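Local coordinates for protein tyrosinase (Aspergillus oryzae, PDB 3W6Q) that probably oxidises monophenols and catechols to ortho-quinones at a paired-copper centre, as tyrosinases do, at residues F467-Y472 / E588-D593; I492-V497 / P561-V566; A583-E588 / Y603-D608. One frame throughout, in Å; residues are numbered along the deposited sequence.

All three contacts belong to one mixed sheet, and none touches another chain. Contact 2 is the buried one: strands 488-494 and 563-568 meet through aromatic, proline and aliphatic side chains. Contact 3 pairs strands 580-588 and 604-611 and is partly buried, apolar around Leu-584 but charged at its loop end and in its outer side chains. Contact 1 lies where strands 470-478 and 580-588 run out into loops, and relies on backbone, water and carboxylate bonds more than on packing. Contacts 1 and 3 share Glu-588, their centres about 13 Å apart, and Asp-471 joins them through Tyr-603. Contacts 2 and 3 touch where Pro-563 meets Ala-607 and Asp-608.

Contact 1. Residues F467-Y472 / E588-D593; sequences FGEEDY and EGTFYD
Asp-471 lays its carboxylate across the base of Phe-591, with OD2 3.8 Å from Phe-591 CB and OD1 close to the plane of the ring at its edge, 4.0 Å from Phe-591 CD2. The two planes stand 48° apart. CG of Asp-471 is anti to the backbone N (chi1 -170°), which carries the carboxylate across to the loop. One water ties the pair together: it donates to Asp-471 OD1 at 2.9 Å and accepts from Phe-591 N. The same carboxylate is also held by Arg-289 at OD1 and by the hydroxyl of Tyr-603 at OD2, so this buried acid is well satisfied and would probably stay ionised.

On the backbone, Gly-589 N reaches Glu-469 O at 2.8 Å, coming from above the carbonyl plane, 52° out of it. Glu-469 is the centre of an inverse gamma turn closed by Glu-470 N bonding to Gly-468 O. Its side chain adds a light apolar touch, CG against Thr-590 CG2 at 4.1 Å. Thr-590 OG1 meanwhile accepts from Asp-593 N, an ST motif that turns the loop, and Phe-591 goes on to pack against helices 282-292 and 448-464. Glu-470 and Glu-588 form an antiparallel non-hydrogen-bonded pair beside all this, the last rung of antiparallel strands 470-478 and 580-588, where one strand begins and the other gives way to a loop.

Contact 2. Residues I492-V497 / P561-V566; sequences IFFGDV and PTPRYV
Arg-564 O accepts the shortest sound bond here, from Phe-493 N at 2.7 Å. The same oxygen takes a CA-H...O contact from Ile-492 CA at 3.3 Å, and Phe-493 sets the edge of its ring against it. The return bond, Arg-564 N to Phe-493 O, is 2.8 Å and almost straight at 178°, completing an antiparallel hydrogen-bonded pair. The extended Arg-564 chain, in one of two deposited conformers, passes with CD 3.4 Å from Gly-495 O, which lies at the guanidinium edge.

Phe-494 turns its ring toward the other strand, its CG anti to the carbonyl carbon (chi1 -67°), and Pro-561 covers one face. Pro-561 CG stands 3.7 Å from the centroid of the Phe-494 ring, 13° off the normal, a clear CH-pi contact. Pro-563 CA meets the edge of the same ring, and Pro-563 CB lies alongside Ile-492 CG2. Ile-492 CD1 packs on Tyr-565 CB at 3.7 Å. On the other face of the sheet Val-497 CG1 sits over the centre of the Phe-493 ring.

Where the strands part, a water accepts from Gly-495 N at 2.8 Å and, weakly, from Arg-564 NE; its approach to Thr-562 O is doubtfully short. Helix 546-555 covers Phe-494, and Val-582 reaches Ile-492 and Tyr-565: an antiparallel strand pair in the interior of a helix-backed beta sheet, within the region matching the tyrosinase C-terminal domain.

Contact 3. Residues A583-E588 / Y603-D608; sequences ALHKTE and YRRVAD
Leu-584 O faces two consecutive amides, Val-606 N at 2.8 Å and Ala-607 N weakly at 3.4 Å, which makes a classic beta bulge in the antiparallel pairing of strands 580-588 and 604-611. Val-606 adopts near-helical psi (-13°) to fit in the extra residue, and the register slips by one. Leu-584 N returns a bond to Ala-607 O, and past the bulge Lys-586 and Arg-604 exchange a reciprocal pair.

Val-606 CG2 comes across Leu-584 CG at 3.8 Å, while Val-606 CG1 rests on the aliphatic base of Lys-586. On the face that carries His-585, the Arg-605 chain runs alongside the imidazole, bends at chi3, and puts His-585 CE1 over one face of its guanidinium, with the planes 70° apart. Arg-605 NH1 then meets Asp-608 OD1 at 2.7 Å in a salt bridge within its own strand. His-585 is held at both nitrogens, ND1 by a water that donates to Tyr-603 O, and NE2 by Ser-475.

Toward the connecting loop Arg-604, described here in one of its two deposited conformers, grips Glu-588 end-on in a salt bridge, NH1 (2.6 Å) and NH2 (2.9 Å) both meeting OE2 on its syn side, carboxylate and guanidinium nearly coplanar. Thr-587 puts its methyl over the Tyr-603 ring, CG2 3.6 Å from the ring centroid and 22° off the normal.

Contact 1. Residues F467-Y472 / E588-D593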
loop_
_atom_site.group_PDB
_atom_site.type_symbol
_atom_site.label_atom_id
_atom_site.label_comp_id
_atom_site.label_asym_id
_atom_site.label_seq_id
_atom_site.Cartn_x
_atom_site.Cartn_y
_atom_site.Cartn_z
ATOM N N PHE A 467 2.087 7.947 -36.654
ATOM C CA PHE A 467 2.819 6.892 -37.348
ATOM C C PHE A 467 2.048 6.372 -38.547
ATOM O O PHE A 467 0.900 6.752 -38.755
ATOM C CB PHE A 467 3.155 5.772 -36.371
ATOM C CG PHE A 467 3.769 6.269 -35.102
ATOM C CD1 PHE A 467 5.021 6.862 -35.115
ATOM C CD2 PHE A 467 3.087 6.179 -33.903
ATOM C CE1 PHE A 467 5.592 7.343 -33.953
ATOM C CE2 PHE A 467 3.654 6.651 -32.728
ATOM C CZ PHE A 467 4.909 7.239 -32.756
ATOM N N GLY A 468 2.682 5.506 -39.333
ATOM C CA GLY A 468 2.125 5.094 -40.610
ATOM C C GLY A 468 0.818 4.342 -40.492
ATOM O O GLY A 468 0.544 3.704 -39.468
ATOM N N GLU A 469 0.007 4.405 -41.545
ATOM C CA GLU A 469 -1.312 3.777 -41.515
ATOM C C GLU A 469 -1.256 2.268 -41.726
ATOM O O GLU A 469 -1.550 1.761 -42.807
ATOM C CB GLU A 469 -2.252 4.422 -42.529
ATOM C CG GLU A 469 -2.785 5.758 -42.077
ATOM C CD GLU A 469 -3.904 6.261 -42.958
ATOM O OE1 GLU A 469 -4.107 5.690 -44.054
ATOM O OE2 GLU A 469 -4.584 7.228 -42.547
ATOM N N GLU A 470 -0.863 1.556 -40.680
ATOM C CA GLU A 470 -0.905 0.109 -40.703
ATOM C C GLU A 470 -1.182 -0.339 -39.286
ATOM O O GLU A 470 -0.927 0.408 -38.348
ATOM C CB GLU A 470 0.404 -0.481 -41.246
ATOM C CG GLU A 470 1.690 0.054 -40.607
ATOM C CD GLU A 470 2.951 -0.326 -41.402
ATOM O OE1 GLU A 470 2.874 -0.400 -42.647
ATOM O OE2 GLU A 470 4.018 -0.554 -40.785
ATOM N N ASP A 471 -1.732 -1.538 -39.129
ATOM C CA ASP A 471 -2.020 -2.055 -37.802
ATOM C C ASP A 471 -1.287 -3.370 -37.613
ATOM O O ASP A 471 -1.120 -4.126 -38.568
ATOM C CB ASP A 471 -3.525 -2.254 -37.596
ATOM C CG ASP A 471 -3.880 -2.552 -36.141
ATOM O OD1 ASP A 471 -3.319 -1.885 -35.243
ATOM O OD2 ASP A 471 -4.705 -3.458 -35.892
ATOM N N TYR A 472 -0.836 -3.621 -36.388
ATOM C CA TYR A 472 -0.229 -4.900 -36.033
ATOM C C TYR A 472 -0.919 -5.420 -34.793
ATOM O O TYR A 472 -1.219 -4.650 -33.880
ATOM C CB TYR A 472 1.271 -4.765 -35.736
ATOM C CG TYR A 472 2.147 -4.400 -36.920
ATOM C CD1 TYR A 472 2.252 -3.083 -37.348
ATOM C CD2 TYR A 472 2.900 -5.366 -37.579
ATOM C CE1 TYR A 472 3.069 -2.736 -38.424
ATOM C CE2 TYR A 472 3.713 -5.030 -38.652
ATOM C CZ TYR A 472 3.793 -3.712 -39.068
ATOM O OH TYR A 472 4.602 -3.361 -40.132
ATOM N N GLU A 588 -2.962 -3.229 -43.703
ATOM C CA GLU A 588 -2.926 -1.834 -44.112
ATOM C C GLU A 588 -4.093 -1.099 -43.465
ATOM O O GLU A 588 -5.174 -1.663 -43.294
ATOM C CB GLU A 588 -3.020 -1.702 -45.640
ATOM C CG GLU A 588 -1.768 -2.124 -46.397
ATOM C CD GLU A 588 -1.559 -3.632 -46.400
ATOM O OE1 GLU A 588 -2.561 -4.380 -46.307
ATOM O OE2 GLU A 588 -0.391 -4.070 -46.482
ATOM N N GLY A 589 -3.875 0.162 -43.115
ATOM C CA GLY A 589 -4.920 0.975 -42.525
ATOM C C GLY A 589 -4.930 0.847 -41.014
ATOM O O GLY A 589 -4.437 -0.138 -40.461
ATOM N N THR A 590 -5.485 1.854 -40.348
ATOM C CA THR A 590 -5.626 1.835 -38.897
ATOM C C THR A 590 -6.885 1.061 -38.558
ATOM O O THR A 590 -7.823 1.025 -39.354
ATOM C CB THR A 590 -5.788 3.252 -38.340
ATOM O OG1 THR A 590 -7.056 3.778 -38.757
ATOM C CG2 THR A 590 -4.670 4.159 -38.848
ATOM N N PHE A 591 -6.925 0.459 -37.374
ATOM C CA PHE A 591 -8.077 -0.360 -37.015
ATOM C C PHE A 591 -9.327 0.478 -36.794
ATOM O O PHE A 591 -10.438 0.006 -37.026
ATOM C CB PHE A 591 -7.793 -1.254 -35.796
ATOM C CG PHE A 591 -7.808 -0.527 -34.474
ATOM C CD1 PHE A 591 -9.009 -0.295 -33.796
ATOM C CD2 PHE A 591 -6.620 -0.107 -33.889
ATOM C CE1 PHE A 591 -9.027 0.368 -32.564
ATOM C CE2 PHE A 591 -6.622 0.547 -32.638
ATOM C CZ PHE A 591 -7.828 0.792 -31.987
ATOM N N TYR A 592 -9.150 1.718 -36.341
ATOM C CA TYR A 592 -10.310 2.545 -35.994
ATOM C C TYR A 592 -10.937 3.213 -37.209
ATOM O O TYR A 592 -12.081 3.663 -37.160
ATOM C CB TYR A 592 -9.970 3.577 -34.911
ATOM C CG TYR A 592 -8.673 4.318 -35.135
ATOM C CD1 TYR A 592 -8.622 5.435 -35.963
ATOM C CD2 TYR A 592 -7.501 3.912 -34.506
ATOM C CE1 TYR A 592 -7.438 6.118 -36.168
ATOM C CE2 TYR A 592 -6.304 4.591 -34.710
ATOM C CZ TYR A 592 -6.282 5.690 -35.539
ATOM O OH TYR A 592 -5.107 6.375 -35.742
ATOM N N ASP A 593 -10.195 3.269 -38.308
ATOM C CA ASP A 593 -10.755 3.806 -39.545
ATOM C C ASP A 593 -11.370 2.710 -40.414
ATOM O O ASP A 593 -12.074 3.000 -41.377
ATOM C CB ASP A 593 -9.708 4.610 -40.314
ATOM C CG ASP A 593 -9.356 5.910 -39.615
ATOM O OD1 ASP A 593 -10.285 6.583 -39.115
ATOM O OD2 ASP A 593 -8.156 6.251 -39.551
HETATM O O HOH W 1 -4.137 0.666 -36.216
#

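Contact 2. Residues I492-V497 / P561-V566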
loop_
_atom_site.group_PDB
_atom_site.type_symbol
_atom_site.label_atom_id
_atom_site.label_comp_id
_atom_site.label_asym_id
_atom_site.label_seq_id
_atom_site.Cartn_x
_atom_site.Cartn_y
_atom_site.Cartn_z
ATOM N N ILE A 492 4.818 -11.108 -23.491
ATOM C CA ILE A 492 5.388 -11.027 -24.834
ATOM C C ILE A 492 6.393 -9.883 -24.923
ATOM O O ILE A 492 6.152 -8.797 -24.391
ATOM C CB ILE A 492 4.307 -10.776 -25.905
ATOM C CG1 ILE A 492 3.113 -11.705 -25.715
ATOM C CG2 ILE A 492 4.908 -10.928 -27.319
ATOM C CD1 ILE A 492 3.421 -13.130 -25.988
ATOM N N PHE A 493 7.503 -10.135 -25.617
ATOM C CA PHE A 493 8.600 -9.183 -25.767
ATOM C C PHE A 493 9.010 -9.072 -27.241
ATOM O O PHE A 493 8.858 -10.036 -27.994
ATOM C CB PHE A 493 9.813 -9.643 -24.935
ATOM C CG PHE A 493 9.498 -9.877 -23.475
ATOM C CD1 PHE A 493 8.917 -11.066 -23.050
ATOM C CD2 PHE A 493 9.790 -8.907 -22.530
ATOM C CE1 PHE A 493 8.618 -11.268 -21.699
ATOM C CE2 PHE A 493 9.496 -9.104 -21.184
ATOM C CZ PHE A 493 8.910 -10.285 -20.774
ATOM N N PHE A 494 9.518 -7.902 -27.639
ATOM C CA PHE A 494 10.162 -7.720 -28.950
ATOM C C PHE A 494 11.622 -7.347 -28.689
ATOM O O PHE A 494 11.901 -6.247 -28.209
ATOM C CB PHE A 494 9.511 -6.584 -29.755
ATOM C CG PHE A 494 8.098 -6.860 -30.201
ATOM C CD1 PHE A 494 7.600 -8.154 -30.257
ATOM C CD2 PHE A 494 7.267 -5.811 -30.579
ATOM C CE1 PHE A 494 6.298 -8.395 -30.675
ATOM C CE2 PHE A 494 5.970 -6.045 -31.004
ATOM C CZ PHE A 494 5.483 -7.340 -31.051
ATOM N N GLY A 495 12.546 -8.256 -28.980
ATOM C CA GLY A 495 13.953 -8.015 -28.693
ATOM C C GLY A 495 14.424 -8.912 -27.564
ATOM O O GLY A 495 13.670 -9.775 -27.106
ATOM N N ASP A 496 15.658 -8.712 -27.105
ATOM C CA ASP A 496 16.227 -9.576 -26.071
ATOM C C ASP A 496 15.438 -9.478 -24.774
ATOM O O ASP A 496 15.046 -8.393 -24.357
ATOM C CB ASP A 496 17.686 -9.223 -25.787
ATOM C CG ASP A 496 18.564 -9.354 -27.005
ATOM O OD1 ASP A 496 18.168 -10.066 -27.953
ATOM O OD2 ASP A 496 19.654 -8.746 -27.003
ATOM N N VAL A 497 15.223 -10.626 -24.143
ATOM C CA VAL A 497 14.561 -10.685 -22.846
ATOM C C VAL A 497 15.590 -10.695 -21.714
ATOM O O VAL A 497 16.582 -11.426 -21.762
ATOM C CB VAL A 497 13.664 -11.926 -22.755
ATOM C CG1 VAL A 497 12.977 -11.997 -21.395
ATOM C CG2 VAL A 497 12.643 -11.901 -23.886
ATOM N N PRO A 561 9.805 -7.653 -35.710
ATOM C CA PRO A 561 10.307 -8.438 -34.572
ATOM C C PRO A 561 9.754 -9.863 -34.521
ATOM O O PRO A 561 8.624 -10.108 -34.944
ATOM C CB PRO A 561 9.813 -7.645 -33.355
ATOM C CG PRO A 561 8.588 -6.939 -33.851
ATOM C CD PRO A 561 8.868 -6.598 -35.294
ATOM N N THR A 562 10.558 -10.796 -34.022
ATOM C CA THR A 562 10.040 -12.094 -33.617
ATOM C C THR A 562 9.482 -11.925 -32.214
ATOM O O THR A 562 10.218 -11.535 -31.309
ATOM C CB THR A 562 11.146 -13.155 -33.523
ATOM O OG1 THR A 562 11.747 -13.350 -34.805
ATOM C CG2 THR A 562 10.564 -14.477 -33.030
ATOM N N PRO A 563 8.183 -12.204 -32.027
ATOM C CA PRO A 563 7.613 -12.125 -30.676
ATOM C C PRO A 563 8.244 -13.189 -29.788
ATOM O O PRO A 563 8.293 -14.357 -30.162
ATOM C CB PRO A 563 6.127 -12.440 -30.889
ATOM C CG PRO A 563 5.883 -12.216 -32.364
ATOM C CD PRO A 563 7.180 -12.589 -33.035
ATOM N N ARG A 564 8.766 -12.778 -28.642
ATOM C CA ARG A 564 9.321 -13.734 -27.700
ATOM C C ARG A 564 8.400 -13.786 -26.492
ATOM O O ARG A 564 7.878 -12.762 -26.060
ATOM C CB ARG A 564 10.749 -13.342 -27.321
ATOM C CG ARG A 564 11.648 -13.181 -28.543
ATOM C CD ARG A 564 13.099 -12.917 -28.192
ATOM N NE ARG A 564 13.865 -12.650 -29.409
ATOM C CZ ARG A 564 14.396 -13.591 -30.185
ATOM N NH1 ARG A 564 14.264 -14.873 -29.864
ATOM N NH2 ARG A 564 15.063 -13.249 -31.281
ATOM N N TYR A 565 8.168 -14.991 -25.977
ATOM C CA TYR A 565 7.267 -15.141 -24.836
ATOM C C TYR A 565 7.886 -15.895 -23.672
ATOM O O TYR A 565 8.779 -16.728 -23.850
ATOM C CB TYR A 565 5.935 -15.788 -25.242
ATOM C CG TYR A 565 6.055 -17.193 -25.778
ATOM C CD1 TYR A 565 6.063 -18.287 -24.918
ATOM C CD2 TYR A 565 6.145 -17.432 -27.144
ATOM C CE1 TYR A 565 6.177 -19.583 -25.407
ATOM C CE2 TYR A 565 6.256 -18.720 -27.639
ATOM C CZ TYR A 565 6.271 -19.794 -26.760
ATOM O OH TYR A 565 6.380 -21.088 -27.241
ATOM N N VAL A 566 7.411 -15.574 -22.477
ATOM C CA VAL A 566 7.765 -16.308 -21.275
ATOM C C VAL A 566 6.466 -16.593 -20.533
ATOM O O VAL A 566 5.598 -15.725 -20.439
ATOM C CB VAL A 566 8.736 -15.501 -20.367
ATOM C CG1 VAL A 566 9.065 -16.275 -19.080
ATOM C CG2 VAL A 566 10.013 -15.162 -21.106
HETATM O O HOH W 2 12.340 -10.400 -30.786
#

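Contact 3. Residues A583-E588 / Y603-D608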
loop_
_atom_site.group_PDB
_atom_site.type_symbol
_atom_site.label_atom_id
_atom_site.label_comp_id
_atom_site.label_asym_id
_atom_site.label_seq_id
_atom_site.Cartn_x
_atom_site.Cartn_y
_atom_site.Cartn_z
ATOM N N ALA A 583 1.713 -15.303 -32.445
ATOM C CA ALA A 583 2.074 -14.815 -33.775
ATOM C C ALA A 583 1.754 -13.326 -33.934
ATOM O O ALA A 583 0.907 -12.778 -33.234
ATOM C CB ALA A 583 1.401 -15.644 -34.873
ATOM N N LEU A 584 2.464 -12.683 -34.851
ATOM C CA LEU A 584 2.272 -11.277 -35.133
ATOM C C LEU A 584 1.582 -11.156 -36.483
ATOM O O LEU A 584 1.940 -11.855 -37.440
ATOM C CB LEU A 584 3.622 -10.561 -35.148
ATOM C CG LEU A 584 3.638 -9.054 -35.415
ATOM C CD1 LEU A 584 2.921 -8.290 -34.295
ATOM C CD2 LEU A 584 5.084 -8.590 -35.564
ATOM N N HIS A 585 0.582 -10.285 -36.555
ATOM C CA HIS A 585 -0.194 -10.113 -37.780
ATOM C C HIS A 585 -0.302 -8.642 -38.148
ATOM O O HIS A 585 -0.346 -7.781 -37.270
ATOM C CB HIS A 585 -1.598 -10.680 -37.606
ATOM C CG HIS A 585 -1.627 -12.068 -37.049
ATOM N ND1 HIS A 585 -1.754 -13.186 -37.845
ATOM C CD2 HIS A 585 -1.547 -12.518 -35.775
ATOM C CE1 HIS A 585 -1.757 -14.266 -37.083
ATOM N NE2 HIS A 585 -1.634 -13.889 -35.823
ATOM N N LYS A 586 -0.384 -8.364 -39.448
ATOM C CA LYS A 586 -0.363 -6.994 -39.941
ATOM C C LYS A 586 -1.477 -6.744 -40.960
ATOM O O LYS A 586 -1.881 -7.656 -41.680
ATOM C CB LYS A 586 1.007 -6.705 -40.577
ATOM C CG LYS A 586 1.092 -5.398 -41.340
ATOM C CD LYS A 586 2.454 -5.185 -41.992
ATOM C CE LYS A 586 2.507 -3.824 -42.666
ATOM N NZ LYS A 586 3.872 -3.510 -43.179
ATOM N N THR A 587 -1.988 -5.516 -41.003
ATOM C CA THR A 587 -2.794 -5.075 -42.137
ATOM C C THR A 587 -2.528 -3.619 -42.503
ATOM O O THR A 587 -1.943 -2.871 -41.725
ATOM C CB THR A 587 -4.305 -5.240 -41.901
ATOM O OG1 THR A 587 -4.994 -5.041 -43.145
ATOM C CG2 THR A 587 -4.814 -4.215 -40.881
ATOM N N GLU A 588 -2.962 -3.229 -43.703
ATOM C CA GLU A 588 -2.926 -1.834 -44.112
ATOM C C GLU A 588 -4.093 -1.099 -43.465
ATOM O O GLU A 588 -5.174 -1.663 -43.294
ATOM C CB GLU A 588 -3.020 -1.702 -45.640
ATOM C CG GLU A 588 -1.768 -2.124 -46.397
ATOM C CD GLU A 588 -1.559 -3.632 -46.400
ATOM O OE1 GLU A 588 -2.561 -4.380 -46.307
ATOM O OE2 GLU A 588 -0.391 -4.070 -46.482
ATOM N N TYR A 603 -5.918 -9.520 -42.047
ATOM C CA TYR A 603 -4.589 -9.492 -41.456
ATOM C C TYR A 603 -3.740 -10.637 -41.988
ATOM O O TYR A 603 -4.229 -11.747 -42.196
ATOM C CB TYR A 603 -4.675 -9.550 -39.930
ATOM C CG TYR A 603 -5.065 -8.237 -39.287
ATOM C CD1 TYR A 603 -6.362 -7.752 -39.384
ATOM C CD2 TYR A 603 -4.134 -7.485 -38.578
ATOM C CE1 TYR A 603 -6.724 -6.550 -38.799
ATOM C CE2 TYR A 603 -4.490 -6.283 -37.984
ATOM C CZ TYR A 603 -5.783 -5.824 -38.095
ATOM O OH TYR A 603 -6.139 -4.626 -37.521
ATOM N N ARG A 604 -2.465 -10.355 -42.219
ATOM C CA ARG A 604 -1.542 -11.387 -42.666
ATOM C C ARG A 604 -0.504 -11.675 -41.590
ATOM O O ARG A 604 -0.013 -10.764 -40.920
ATOM C CB ARG A 604 -0.879 -11.004 -43.994
ATOM C CG ARG A 604 -0.083 -9.707 -43.970
ATOM C CD ARG A 604 0.321 -9.279 -45.393
ATOM N NE ARG A 604 1.210 -8.122 -45.370
ATOM C CZ ARG A 604 0.803 -6.864 -45.498
ATOM N NH1 ARG A 604 -0.482 -6.594 -45.681
ATOM N NH2 ARG A 604 1.684 -5.875 -45.457
ATOM N N ARG A 605 -0.193 -12.958 -41.412
ATOM C CA ARG A 605 0.778 -13.390 -40.402
ATOM C C ARG A 605 2.172 -12.970 -40.850
ATOM O O ARG A 605 2.586 -13.311 -41.945
ATOM C CB ARG A 605 0.725 -14.913 -40.222
ATOM C CG ARG A 605 1.601 -15.439 -39.074
ATOM C CD ARG A 605 1.669 -16.969 -39.063
ATOM N NE ARG A 605 0.399 -17.571 -38.662
ATOM C CZ ARG A 605 0.206 -18.226 -37.519
ATOM N NH1 ARG A 605 1.209 -18.383 -36.663
ATOM N NH2 ARG A 605 -0.989 -18.734 -37.233
ATOM N N VAL A 606 2.890 -12.215 -40.028
ATOM C CA VAL A 606 4.203 -11.739 -40.453
ATOM C C VAL A 606 5.361 -12.259 -39.602
ATOM O O VAL A 606 6.518 -12.129 -39.992
ATOM C CB VAL A 606 4.269 -10.204 -40.533
ATOM C CG1 VAL A 606 3.410 -9.687 -41.710
ATOM C CG2 VAL A 606 3.866 -9.584 -39.201
ATOM N N ALA A 607 5.053 -12.837 -38.443
ATOM C CA ALA A 607 6.082 -13.470 -37.623
ATOM C C ALA A 607 5.476 -14.473 -36.655
ATOM O O ALA A 607 4.340 -14.306 -36.201
ATOM C CB ALA A 607 6.904 -12.425 -36.860
ATOM N N ASP A 608 6.247 -15.512 -36.355
ATOM C CA ASP A 608 5.855 -16.536 -35.399
ATOM C C ASP A 608 6.675 -16.383 -34.128
ATOM O O ASP A 608 7.864 -16.068 -34.181
ATOM C CB ASP A 608 6.066 -17.929 -35.992
ATOM C CG ASP A 608 5.121 -18.217 -37.139
ATOM O OD1 ASP A 608 3.906 -18.370 -36.881
ATOM O OD2 ASP A 608 5.592 -18.285 -38.292
HETATM O O HOH W 3 -3.335 -13.470 -40.084
#